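PDB 7DVE: C-glycoside 3-oxidase from Microbacterium trichothecenolyticum, which uses FAD and molecular oxygen to oxidise the C3 hydroxyl of the sugar in C-glycosides such as isoorientin and mangiferin, releasing hydrogen peroxide. Local coordinates for residues A[96-101]-A[117-122]; A[15-20]-A[39-44]; A[277-282]-A[393-398]. One frame throughout, in Å; residues are numbered along the deposited sequence.

Interaction 1 (A[96-101]-A[117-122]); sequences GTYLLE and FSSNVG. With FAD (flavin-adenine dinucleotide), chain C.
With chi1 at 62°, Tyr98 carries its ring between its own backbone N and carbonyl carbon, while Phe117 sets CG opposite its carbonyl carbon (chi1 -42°); the two rotations bring the side chains over one another on the same face of a short antiparallel pair. Between the two side chains, the closest approach is made by the methylene of Phe117. Phe117 CB sits over one face of the tyrosine ring in a CH-pi contact, 3.5 Å from Tyr98 CE1. The rings themselves meet obliquely, their planes at 38°, with Phe117 CD1 lying above the rim of the same tyrosine face. Farther out, Leu100 comes to the phenylalanine ring with CG at the edge and in plane, and Leu100 CD2 is 3.7 Å from Phe117 CE1.

Beneath the rings, Tyr98 and Phe117 form a hydrogen-bonded pair, Tyr98 N to Phe117 O and Phe117 N to Tyr98 O, both 2.9 Å. Phe117 O also takes a CA-H...O contact from Thr97 CA at 3.0 Å. One residue on, Ser118 OG donates to Gly96 O over 2.8 Å, tilted from the carbonyl plane, and so continues the pairing where the backbone bonds stop. The positive phi of Gly96 would jam a side chain against the preceding carbonyl.

Arg276 binds both Ser118 O and Ser119 OG, and Tyr393 also bonds to Ser119 OG. Ser118 and Asn120 are FAD-binding residues, and Thr97 CG2 packs 3.9 Å from the flavin methyl C8M. The chemistry thus divides along the segments: aromatic and aliphatic groups close the end at Leu100, whereas hydroxyl and carbonyl groups fix the chain beside the cofactor, placing residues 118-120 along the ribose of its adenosine half.

Interaction 2 (A[15-20]-A[39-44]); sequences VGSGPA and MFEVGP. With FAD (flavin-adenine dinucleotide), chain C.
Ser17 and Glu41 face each other across the ends of two neighbouring parallel strands, and their side chains meet at a single carboxylate oxygen. Ser17 OG donates to Glu41 OE1 over 2.9 Å, approaching on the anti side but 30° out of the carboxylate plane; a weak bond from Ser17 N reaches the same oxygen. The glutamate chain bends at chi2 (71°), which turns the carboxylate back to the ribose. There the two oxygens divide the sugar hydroxyls: FAD O3B donates to Glu41 OE1 at 2.5 Å and FAD O2B to Glu41 OE2 at 2.7 Å. The anti lone pair of Glu41 OE2 is taken by Gly43 N, 2.8 Å away, and together with the ribose bonds this holds the rotation of the carboxylate. This paired grip of an acidic residue on the ribose is characteristic of FAD-binding Rossmann folds.

Met39 SD lies 3.6 Å from Ser17 CB, and the bend at chi3 carries the methionine CE to Gly16 O. The backbones join through Gly16 N and Phe40 O, 2.9 Å apart in a nearly straight bond. Gly16 and Gly18 fit the glycine-rich GxGxxG pattern: a side chain on Gly16 would crowd FAD O4B, and one on Gly18 would clash with FAD O1P. Gly18 occupies the N-cap position of helix 19-31, whose Ala20 N makes a weak bond to that phosphate oxygen.

Val15 CG2 packs against the adenine, 3.5 Å from FAD N1A. The contact closes the beta-alpha-beta unit of strand 12-15, helix 19-31 and strand 37-40, in a five-stranded parallel sheet where strand 229-232 flanks Met39 and strand 267-270 pairs with strand 12-15 on its other side.

Interaction 3 (A[277-282]-A[393-398]); sequences TPQLLW and YGMPAM
Gln279 reaches from its helix across to Met395 and Pro396, and its side chain has the largest share of the contact. CB leaves the helix toward the opposing segment, and with CG anti to the backbone N (chi1 -170°) and CD again trans, the chain runs out nearly fully extended. Gln279 CG passes Pro396 O at 3.7 Å. Gln279 CD then lies against Met395 CB, 3.4 Å away, with the methyl Met398 CE at 4.1 Å from the same Gln279 CD. At the tip the two branches part: OE1 stays beside Met395 CB, while Gln279 NE2 donates to Pro396 O over 2.8 Å. That bond is almost straight at 173° and lies in the amide plane of the glutamine, but it reaches the carbonyl from above its plane. A second bond from NE2 goes to Asp391 OD2, so the amide nitrogen is held by two acceptors. A leucine here would probably leave Pro396 O and the Asp391 carboxylate without this donor.

Farther along the helix, apolar contacts follow. Met395, bent at chi2 and chi3, brings Met395 CE to 4.2 Å from Leu280 CD1. Pro396 CG meets the edge of the indole at Trp282 CD1, 4.1 Å away.

The short axes of helix 277-282 and strand 396-398 approach to 9.3 Å, and their N-to-C directions are 143° apart, nearer antiparallel than parallel. Strand 382-386, antiparallel to strand 396-401, adds Phe385 against Gln279, Trp282 and Met398, while Leu280 and Thr277 turn to strand 267-270 of the parallel sheet. The helix is thereby packed between that sheet and the two-stranded antiparallel sheet.

From the N terminus, interaction 2 comes first, closing the crossover through helix 19-31 between the first two strands of the FAD-binding sheet. Interaction 1 follows, closing a short, mostly irregular loop and joining strands 98-99 and 116-117. Interaction 3 closes the longest excursion, 110 residues containing several strands, and joins helix 276-283 to strand 396-401. The three follow in series, none nested or crossed, yet they touch in space. Residues 117-122 run on to interaction 2, where Val121 N meets Pro44 O and Gly122 N meets Ser17 OG. Tyr393 and Met398 of interaction 3 reach interaction 1, while Val42 packs on Tyr393 and Val15 on Leu280. FAD itself spans interactions 1 and 2.

Interaction 1 (A[96-101]-A[117-122])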
loop_
_atom_site.group_PDB
_atom_site.type_symbol
_atom_site.label_atom_id
_atom_site.label_comp_id
_atom_site.label_asym_id
_atom_site.label_seq_id
_atom_site.Cartn_x
_atom_site.Cartn_y
_atom_site.Cartn_z
ATOM N N GLY A 96 -8.906 1.015 11.701
ATOM C CA GLY A 96 -9.095 1.103 10.275
ATOM C C GLY A 96 -8.749 -0.152 9.498
ATOM O O GLY A 96 -8.893 -0.161 8.272
ATOM N N THR A 97 -8.274 -1.200 10.156
ATOM C CA THR A 97 -7.932 -2.445 9.485
ATOM C C THR A 97 -8.506 -3.620 10.275
ATOM O O THR A 97 -8.932 -3.474 11.421
ATOM C CB THR A 97 -6.421 -2.629 9.332
ATOM O OG1 THR A 97 -5.857 -2.951 10.608
ATOM C CG2 THR A 97 -5.774 -1.387 8.793
ATOM N N TYR A 98 -8.509 -4.795 9.651
ATOM C CA TYR A 98 -8.921 -6.019 10.328
ATOM C C TYR A 98 -8.011 -7.165 9.913
ATOM O O TYR A 98 -7.345 -7.125 8.870
ATOM C CB TYR A 98 -10.393 -6.374 10.058
ATOM C CG TYR A 98 -10.740 -6.642 8.606
ATOM C CD1 TYR A 98 -10.815 -5.589 7.685
ATOM C CD2 TYR A 98 -11.032 -7.938 8.159
ATOM C CE1 TYR A 98 -11.148 -5.812 6.381
ATOM C CE2 TYR A 98 -11.366 -8.166 6.842
ATOM C CZ TYR A 98 -11.418 -7.099 5.959
ATOM O OH TYR A 98 -11.749 -7.312 4.647
ATOM N N LEU A 99 -7.979 -8.185 10.760
ATOM C CA LEU A 99 -7.114 -9.338 10.571
ATOM C C LEU A 99 -7.926 -10.509 10.051
ATOM O O LEU A 99 -9.154 -10.510 10.094
ATOM C CB LEU A 99 -6.421 -9.730 11.884
ATOM C CG LEU A 99 -5.634 -8.638 12.614
ATOM C CD1 LEU A 99 -4.972 -9.203 13.830
ATOM C CD2 LEU A 99 -4.595 -8.045 11.700
ATOM N N LEU A 100 -7.222 -11.521 9.562
ATOM C CA LEU A 100 -7.871 -12.807 9.350
ATOM C C LEU A 100 -8.333 -13.369 10.689
ATOM O O LEU A 100 -7.645 -13.236 11.709
ATOM C CB LEU A 100 -6.916 -13.788 8.676
ATOM C CG LEU A 100 -6.624 -13.564 7.188
ATOM C CD1 LEU A 100 -5.653 -14.624 6.674
ATOM C CD2 LEU A 100 -7.924 -13.610 6.412
ATOM N N GLU A 101 -9.513 -13.990 10.690
ATOM C CA GLU A 101 -9.972 -14.662 11.892
ATOM C C GLU A 101 -9.323 -16.029 12.071
ATOM O O GLU A 101 -9.162 -16.494 13.211
ATOM C CB GLU A 101 -11.491 -14.788 11.865
ATOM C CG GLU A 101 -12.159 -13.823 12.823
ATOM C CD GLU A 101 -13.594 -13.511 12.455
ATOM O OE1 GLU A 101 -13.825 -12.935 11.360
ATOM O OE2 GLU A 101 -14.484 -13.848 13.265
ATOM N N PHE A 117 -6.262 -6.031 6.414
ATOM C CA PHE A 117 -7.021 -5.497 5.293
ATOM C C PHE A 117 -7.743 -4.236 5.745
ATOM O O PHE A 117 -7.930 -4.011 6.944
ATOM C CB PHE A 117 -8.072 -6.484 4.772
ATOM C CG PHE A 117 -7.600 -7.906 4.685
ATOM C CD1 PHE A 117 -7.690 -8.750 5.788
ATOM C CD2 PHE A 117 -7.104 -8.409 3.495
ATOM C CE1 PHE A 117 -7.272 -10.031 5.722
ATOM C CE2 PHE A 117 -6.674 -9.730 3.419
ATOM C CZ PHE A 117 -6.764 -10.539 4.536
ATOM N N SER A 118 -8.182 -3.438 4.768
ATOM C CA SER A 118 -9.125 -2.335 4.961
ATOM C C SER A 118 -10.242 -2.456 3.930
ATOM O O SER A 118 -9.988 -2.777 2.772
ATOM C CB SER A 118 -8.466 -0.943 4.808
ATOM O OG SER A 118 -7.583 -0.659 5.871
ATOM N N SER A 119 -11.474 -2.175 4.338
ATOM C CA SER A 119 -12.629 -2.256 3.440
ATOM C C SER A 119 -13.363 -0.922 3.513
ATOM O O SER A 119 -14.173 -0.708 4.421
ATOM C CB SER A 119 -13.545 -3.409 3.817
ATOM O OG SER A 119 -13.032 -4.638 3.324
ATOM N N ASN A 120 -13.073 -0.033 2.559
ATOM C CA ASN A 120 -13.605 1.331 2.559
ATOM C C ASN A 120 -13.186 2.022 1.269
ATOM O O ASN A 120 -12.266 1.575 0.581
ATOM C CB ASN A 120 -13.116 2.124 3.769
ATOM C CG ASN A 120 -11.597 2.198 3.839
ATOM O OD1 ASN A 120 -10.954 1.386 4.519
ATOM N ND2 ASN A 120 -11.010 3.180 3.129
ATOM N N VAL A 121 -13.880 3.108 0.932
ATOM C CA VAL A 121 -13.449 3.900 -0.217
ATOM C C VAL A 121 -12.129 4.566 0.141
ATOM O O VAL A 121 -11.984 5.149 1.220
ATOM C CB VAL A 121 -14.542 4.898 -0.635
ATOM C CG1 VAL A 121 -14.034 5.863 -1.721
ATOM C CG2 VAL A 121 -15.765 4.122 -1.185
ATOM N N GLY A 122 -11.123 4.389 -0.712
ATOM C CA GLY A 122 -9.761 4.779 -0.402
ATOM C C GLY A 122 -8.836 3.632 -0.027
ATOM O O GLY A 122 -7.606 3.818 -0.045
HETATM P PA FAD C . -5.842 -1.295 -0.910
HETATM O O1A FAD C . -6.084 -2.384 0.068
HETATM O O2A FAD C . -5.227 -0.032 -0.439
HETATM O O5B FAD C . -7.304 -1.059 -1.548
HETATM C C5B FAD C . -8.003 -2.169 -2.117
HETATM C C4B FAD C . -9.490 -1.932 -2.043
HETATM O O4B FAD C . -10.100 -3.077 -2.709
HETATM C C3B FAD C . -9.990 -1.986 -0.585
HETATM O O3B FAD C . -10.760 -0.795 -0.329
HETATM C C2B FAD C . -10.896 -3.225 -0.618
HETATM O O2B FAD C . -12.051 -3.064 0.210
HETATM C C1B FAD C . -11.350 -3.268 -2.063
HETATM N N9A FAD C . -11.864 -4.639 -2.425
HETATM C C8A FAD C . -11.147 -5.748 -2.181
HETATM N N7A FAD C . -11.842 -6.806 -2.613
HETATM C C5A FAD C . -12.995 -6.366 -3.120
HETATM C C6A FAD C . -14.017 -7.021 -3.688
HETATM N N6A FAD C . -13.899 -8.347 -3.763
HETATM N N1A FAD C . -15.107 -6.387 -4.163
HETATM C C2A FAD C . -15.156 -4.996 -4.049
HETATM N N3A FAD C . -14.066 -4.326 -3.462
HETATM C C4A FAD C . -13.010 -5.024 -3.010
HETATM N N1 FAD C . 2.328 1.994 2.275
HETATM C C2 FAD C . 3.404 2.723 1.801
HETATM O O2 FAD C . 3.750 2.546 0.638
HETATM N N3 FAD C . 4.077 3.623 2.643
HETATM C C4 FAD C . 3.624 3.823 3.966
HETATM O O4 FAD C . 4.209 4.635 4.691
HETATM C C4X FAD C . 2.540 3.082 4.426
HETATM N N5 FAD C . 2.089 3.181 5.701
HETATM C C5X FAD C . 0.941 2.539 6.064
HETATM C C6 FAD C . 0.375 2.738 7.338
HETATM C C7 FAD C . -0.824 2.143 7.715
HETATM C C7M FAD C . -1.424 2.391 9.121
HETATM C C8 FAD C . -1.486 1.314 6.808
HETATM C C8M FAD C . -2.813 0.644 7.213
HETATM C C9 FAD C . -0.928 1.100 5.540
HETATM C C9A FAD C . 0.287 1.701 5.160
HETATM N N10 FAD C . 0.839 1.484 3.945
HETATM C C10 FAD C . 1.910 2.182 3.562
HETATM C "C1'" FAD C . 0.285 0.504 2.968
HETATM C "C2'" FAD C . -0.624 1.101 1.887
HETATM O "O2'" FAD C . -1.825 1.578 2.517
HETATM C "C3'" FAD C . -0.926 0.038 0.778
HETATM O "O3'" FAD C . 0.298 -0.375 0.154
HETATM C "C4'" FAD C . -1.795 0.626 -0.335
HETATM O "O4'" FAD C . -3.008 1.115 0.217
HETATM C "C5'" FAD C . -2.129 -0.463 -1.391
HETATM O "O5'" FAD C . -3.121 0.024 -2.317
HETATM P P FAD C . -4.103 -0.940 -3.168
HETATM O O1P FAD C . -5.182 -0.176 -3.853
HETATM O O2P FAD C . -3.204 -1.799 -3.968
HETATM O O3P FAD C . -4.956 -1.846 -2.133
#

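Interaction 2 (A[15-20]-A[39-44])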
loop_
_atom_site.group_PDB
_atom_site.type_symbol
_atom_site.label_atom_id
_atom_site.label_comp_id
_atom_site.label_asym_id
_atom_site.label_seq_id
_atom_site.Cartn_x
_atom_site.Cartn_y
_atom_site.Cartn_z
ATOM N N VAL A 15 -12.363 -3.105 -9.801
ATOM C CA VAL A 15 -12.716 -3.523 -8.450
ATOM C C VAL A 15 -11.602 -3.057 -7.520
ATOM O O VAL A 15 -10.415 -3.259 -7.802
ATOM C CB VAL A 15 -12.986 -5.046 -8.395
ATOM C CG1 VAL A 15 -11.922 -5.813 -9.098
ATOM C CG2 VAL A 15 -13.141 -5.571 -6.950
ATOM N N GLY A 16 -11.971 -2.330 -6.471
ATOM C CA GLY A 16 -10.978 -1.764 -5.588
ATOM C C GLY A 16 -10.797 -0.269 -5.746
ATOM O O GLY A 16 -10.671 0.232 -6.871
ATOM N N SER A 17 -10.759 0.467 -4.631
ATOM C CA SER A 17 -10.728 1.921 -4.715
ATOM C C SER A 17 -9.554 2.522 -3.945
ATOM O O SER A 17 -9.588 3.701 -3.602
ATOM C CB SER A 17 -12.047 2.505 -4.225
ATOM O OG SER A 17 -12.065 2.552 -2.815
ATOM N N GLY A 18 -8.515 1.739 -3.670
ATOM C CA GLY A 18 -7.276 2.273 -3.160
ATOM C C GLY A 18 -6.439 2.847 -4.288
ATOM O O GLY A 18 -6.882 2.912 -5.433
ATOM N N PRO A 19 -5.203 3.254 -3.989
ATOM C CA PRO A 19 -4.393 3.974 -4.996
ATOM C C PRO A 19 -4.185 3.229 -6.303
ATOM O O PRO A 19 -3.942 3.881 -7.326
ATOM C CB PRO A 19 -3.058 4.198 -4.275
ATOM C CG PRO A 19 -3.393 4.107 -2.798
ATOM C CD PRO A 19 -4.551 3.173 -2.673
ATOM N N ALA A 20 -4.282 1.896 -6.327
ATOM C CA ALA A 20 -4.062 1.171 -7.582
ATOM C C ALA A 20 -5.268 1.282 -8.514
ATOM O O ALA A 20 -5.138 1.665 -9.692
ATOM C CB ALA A 20 -3.739 -0.302 -7.280
ATOM N N MET A 39 -16.296 1.818 -11.033
ATOM C CA MET A 39 -15.435 1.352 -9.955
ATOM C C MET A 39 -16.324 0.801 -8.854
ATOM O O MET A 39 -17.271 1.472 -8.438
ATOM C CB MET A 39 -14.549 2.478 -9.419
ATOM C CG MET A 39 -13.652 2.075 -8.262
ATOM S SD MET A 39 -12.668 3.468 -7.605
ATOM C CE MET A 39 -11.138 3.279 -8.513
ATOM N N PHE A 40 -16.035 -0.427 -8.418
ATOM C CA PHE A 40 -16.790 -1.130 -7.396
ATOM C C PHE A 40 -15.895 -1.364 -6.186
ATOM O O PHE A 40 -14.783 -1.888 -6.322
ATOM C CB PHE A 40 -17.347 -2.445 -7.946
ATOM C CG PHE A 40 -18.113 -2.270 -9.226
ATOM C CD1 PHE A 40 -19.427 -1.825 -9.205
ATOM C CD2 PHE A 40 -17.512 -2.517 -10.450
ATOM C CE1 PHE A 40 -20.137 -1.640 -10.380
ATOM C CE2 PHE A 40 -18.209 -2.334 -11.625
ATOM C CZ PHE A 40 -19.530 -1.892 -11.590
ATOM N N GLU A 41 -16.380 -0.948 -5.018
ATOM C CA GLU A 41 -15.672 -1.035 -3.750
ATOM C C GLU A 41 -16.630 -1.587 -2.702
ATOM O O GLU A 41 -17.724 -1.043 -2.523
ATOM C CB GLU A 41 -15.150 0.345 -3.314
ATOM C CG GLU A 41 -14.923 0.466 -1.826
ATOM C CD GLU A 41 -13.729 -0.331 -1.365
ATOM O OE1 GLU A 41 -12.636 -0.144 -1.923
ATOM O OE2 GLU A 41 -13.887 -1.155 -0.442
ATOM N N VAL A 42 -16.215 -2.648 -2.003
ATOM C CA VAL A 42 -17.123 -3.332 -1.082
ATOM C C VAL A 42 -17.344 -2.531 0.206
ATOM O O VAL A 42 -18.432 -2.587 0.799
ATOM C CB VAL A 42 -16.592 -4.751 -0.794
ATOM C CG1 VAL A 42 -15.203 -4.704 -0.152
ATOM C CG2 VAL A 42 -17.567 -5.504 0.082
ATOM N N GLY A 43 -16.340 -1.769 0.654
ATOM C CA GLY A 43 -16.435 -0.982 1.871
ATOM C C GLY A 43 -17.315 0.244 1.714
ATOM O O GLY A 43 -17.706 0.622 0.602
ATOM N N PRO A 44 -17.663 0.879 2.829
ATOM C CA PRO A 44 -18.406 2.143 2.761
ATOM C C PRO A 44 -17.511 3.302 2.347
ATOM O O PRO A 44 -16.287 3.199 2.262
ATOM C CB PRO A 44 -18.911 2.337 4.194
ATOM C CG PRO A 44 -17.886 1.612 5.038
ATOM C CD PRO A 44 -17.451 0.431 4.219
HETATM P PA FAD C . -5.842 -1.295 -0.910
HETATM O O1A FAD C . -6.084 -2.384 0.068
HETATM O O2A FAD C . -5.227 -0.032 -0.439
HETATM O O5B FAD C . -7.304 -1.059 -1.548
HETATM C C5B FAD C . -8.003 -2.169 -2.117
HETATM C C4B FAD C . -9.490 -1.932 -2.043
HETATM O O4B FAD C . -10.100 -3.077 -2.709
HETATM C C3B FAD C . -9.990 -1.986 -0.585
HETATM O O3B FAD C . -10.760 -0.795 -0.329
HETATM C C2B FAD C . -10.896 -3.225 -0.618
HETATM O O2B FAD C . -12.051 -3.064 0.210
HETATM C C1B FAD C . -11.350 -3.268 -2.063
HETATM N N9A FAD C . -11.864 -4.639 -2.425
HETATM C C8A FAD C . -11.147 -5.748 -2.181
HETATM N N7A FAD C . -11.842 -6.806 -2.613
HETATM C C5A FAD C . -12.995 -6.366 -3.120
HETATM C C6A FAD C . -14.017 -7.021 -3.688
HETATM N N6A FAD C . -13.899 -8.347 -3.763
HETATM N N1A FAD C . -15.107 -6.387 -4.163
HETATM C C2A FAD C . -15.156 -4.996 -4.049
HETATM N N3A FAD C . -14.066 -4.326 -3.462
HETATM C C4A FAD C . -13.010 -5.024 -3.010
HETATM N N1 FAD C . 2.328 1.994 2.275
HETATM C C2 FAD C . 3.404 2.723 1.801
HETATM O O2 FAD C . 3.750 2.546 0.638
HETATM N N3 FAD C . 4.077 3.623 2.643
HETATM C C4 FAD C . 3.624 3.823 3.966
HETATM O O4 FAD C . 4.209 4.635 4.691
HETATM C C4X FAD C . 2.540 3.082 4.426
HETATM N N5 FAD C . 2.089 3.181 5.701
HETATM C C5X FAD C . 0.941 2.539 6.064
HETATM C C6 FAD C . 0.375 2.738 7.338
HETATM C C7 FAD C . -0.824 2.143 7.715
HETATM C C7M FAD C . -1.424 2.391 9.121
HETATM C C8 FAD C . -1.486 1.314 6.808
HETATM C C8M FAD C . -2.813 0.644 7.213
HETATM C C9 FAD C . -0.928 1.100 5.540
HETATM C C9A FAD C . 0.287 1.701 5.160
HETATM N N10 FAD C . 0.839 1.484 3.945
HETATM C C10 FAD C . 1.910 2.182 3.562
HETATM C "C1'" FAD C . 0.285 0.504 2.968
HETATM C "C2'" FAD C . -0.624 1.101 1.887
HETATM O "O2'" FAD C . -1.825 1.578 2.517
HETATM C "C3'" FAD C . -0.926 0.038 0.778
HETATM O "O3'" FAD C . 0.298 -0.375 0.154
HETATM C "C4'" FAD C . -1.795 0.626 -0.335
HETATM O "O4'" FAD C . -3.008 1.115 0.217
HETATM C "C5'" FAD C . -2.129 -0.463 -1.391
HETATM O "O5'" FAD C . -3.121 0.024 -2.317
HETATM P P FAD C . -4.103 -0.940 -3.168
HETATM O O1P FAD C . -5.182 -0.176 -3.853
HETATM O O2P FAD C . -3.204 -1.799 -3.968
HETATM O O3P FAD C . -4.956 -1.846 -2.133
#

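Interaction 3 (A[277-282]-A[393-398])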
loop_
_atom_site.group_PDB
_atom_site.type_symbol
_atom_site.label_atom_id
_atom_site.label_comp_id
_atom_site.label_asym_id
_atom_site.label_seq_id
_atom_site.Cartn_x
_atom_site.Cartn_y
_atom_site.Cartn_z
ATOM N N THR A 277 -7.278 -9.870 -4.364
ATOM C CA THR A 277 -7.190 -9.989 -5.822
ATOM C C THR A 277 -6.999 -11.438 -6.258
ATOM O O THR A 277 -7.783 -11.920 -7.103
ATOM C CB THR A 277 -6.065 -9.083 -6.351
ATOM O OG1 THR A 277 -6.398 -7.710 -6.126
ATOM C CG2 THR A 277 -5.815 -9.317 -7.833
ATOM N N PRO A 278 -6.005 -12.186 -5.742
ATOM C CA PRO A 278 -5.992 -13.642 -6.017
ATOM C C PRO A 278 -7.270 -14.334 -5.577
ATOM O O PRO A 278 -7.714 -15.264 -6.262
ATOM C CB PRO A 278 -4.781 -14.161 -5.221
ATOM C CG PRO A 278 -3.969 -12.974 -4.902
ATOM C CD PRO A 278 -4.900 -11.791 -4.848
ATOM N N GLN A 279 -7.869 -13.915 -4.450
ATOM C CA GLN A 279 -9.153 -14.477 -4.026
ATOM C C GLN A 279 -10.202 -14.380 -5.131
ATOM O O GLN A 279 -10.842 -15.383 -5.489
ATOM C CB GLN A 279 -9.644 -13.768 -2.763
ATOM C CG GLN A 279 -10.842 -14.428 -2.099
ATOM C CD GLN A 279 -11.322 -13.649 -0.899
ATOM O OE1 GLN A 279 -11.351 -12.409 -0.909
ATOM N NE2 GLN A 279 -11.681 -14.364 0.156
ATOM N N LEU A 280 -10.399 -13.169 -5.670
ATOM C CA LEU A 280 -11.413 -12.970 -6.698
ATOM C C LEU A 280 -11.091 -13.778 -7.946
ATOM O O LEU A 280 -11.987 -14.389 -8.543
ATOM C CB LEU A 280 -11.539 -11.482 -7.026
ATOM C CG LEU A 280 -12.378 -11.118 -8.249
ATOM C CD1 LEU A 280 -13.796 -11.669 -8.106
ATOM C CD2 LEU A 280 -12.389 -9.604 -8.443
ATOM N N LEU A 281 -9.811 -13.817 -8.345
ATOM C CA LEU A 281 -9.452 -14.582 -9.540
ATOM C C LEU A 281 -9.699 -16.077 -9.329
ATOM O O LEU A 281 -10.219 -16.756 -10.217
ATOM C CB LEU A 281 -7.991 -14.321 -9.941
ATOM C CG LEU A 281 -7.478 -12.914 -10.344
ATOM C CD1 LEU A 281 -6.357 -12.984 -11.379
ATOM C CD2 LEU A 281 -8.590 -11.995 -10.819
ATOM N N TRP A 282 -9.357 -16.601 -8.149
ATOM C CA TRP A 282 -9.632 -18.008 -7.840
ATOM C C TRP A 282 -11.129 -18.295 -7.880
ATOM O O TRP A 282 -11.573 -19.253 -8.522
ATOM C CB TRP A 282 -9.046 -18.376 -6.474
ATOM C CG TRP A 282 -9.391 -19.774 -6.005
ATOM C CD1 TRP A 282 -10.499 -20.159 -5.302
ATOM C CD2 TRP A 282 -8.608 -20.955 -6.194
ATOM N NE1 TRP A 282 -10.463 -21.513 -5.062
ATOM C CE2 TRP A 282 -9.310 -22.023 -5.599
ATOM C CE3 TRP A 282 -7.383 -21.212 -6.814
ATOM C CZ2 TRP A 282 -8.825 -23.331 -5.604
ATOM C CZ3 TRP A 282 -6.905 -22.522 -6.834
ATOM C CH2 TRP A 282 -7.624 -23.559 -6.235
ATOM N N TYR A 393 -17.396 -12.049 3.753
ATOM C CA TYR A 393 -18.002 -11.607 2.499
ATOM C C TYR A 393 -18.525 -12.760 1.636
ATOM O O TYR A 393 -19.095 -12.513 0.562
ATOM C CB TYR A 393 -16.979 -10.792 1.695
ATOM C CG TYR A 393 -16.546 -9.493 2.353
ATOM C CD1 TYR A 393 -17.377 -8.388 2.352
ATOM C CD2 TYR A 393 -15.307 -9.376 2.968
ATOM C CE1 TYR A 393 -16.991 -7.203 2.944
ATOM C CE2 TYR A 393 -14.910 -8.188 3.561
ATOM C CZ TYR A 393 -15.757 -7.104 3.540
ATOM O OH TYR A 393 -15.398 -5.906 4.115
ATOM N N GLY A 394 -18.341 -14.009 2.068
ATOM C CA GLY A 394 -18.743 -15.149 1.263
ATOM C C GLY A 394 -17.819 -15.503 0.121
ATOM O O GLY A 394 -18.228 -16.248 -0.777
ATOM N N MET A 395 -16.685 -15.031 0.119
ATOM C CA MET A 395 -15.556 -15.252 -0.767
ATOM C C MET A 395 -14.723 -16.402 -0.230
ATOM O O MET A 395 -14.712 -16.639 0.980
ATOM C CB MET A 395 -14.707 -13.981 -0.862
ATOM C CG MET A 395 -15.341 -12.844 -1.664
ATOM S SD MET A 395 -16.156 -13.328 -3.207
ATOM C CE MET A 395 -14.772 -13.342 -4.343
ATOM N N PRO A 396 -14.045 -17.149 -1.102
ATOM C CA PRO A 396 -13.366 -18.370 -0.639
ATOM C C PRO A 396 -12.336 -18.051 0.428
ATOM O O PRO A 396 -11.512 -17.142 0.269
ATOM C CB PRO A 396 -12.721 -18.941 -1.906
ATOM C CG PRO A 396 -13.357 -18.252 -3.048
ATOM C CD PRO A 396 -14.168 -17.086 -2.567
ATOM N N ALA A 397 -12.413 -18.785 1.540
ATOM C CA ALA A 397 -11.587 -18.476 2.695
ATOM C C ALA A 397 -10.121 -18.738 2.384
ATOM O O ALA A 397 -9.782 -19.639 1.619
ATOM C CB ALA A 397 -12.031 -19.282 3.916
ATOM N N MET A 398 -9.251 -17.912 2.969
ATOM C CA MET A 398 -7.809 -17.968 2.767
ATOM C C MET A 398 -7.114 -18.818 3.817
ATOM O O MET A 398 -7.482 -18.830 4.996
ATOM C CB MET A 398 -7.159 -16.572 2.776
ATOM C CG MET A 398 -7.956 -15.435 2.187
ATOM S SD MET A 398 -7.129 -13.850 2.474
ATOM C CE MET A 398 -7.734 -12.934 1.045
#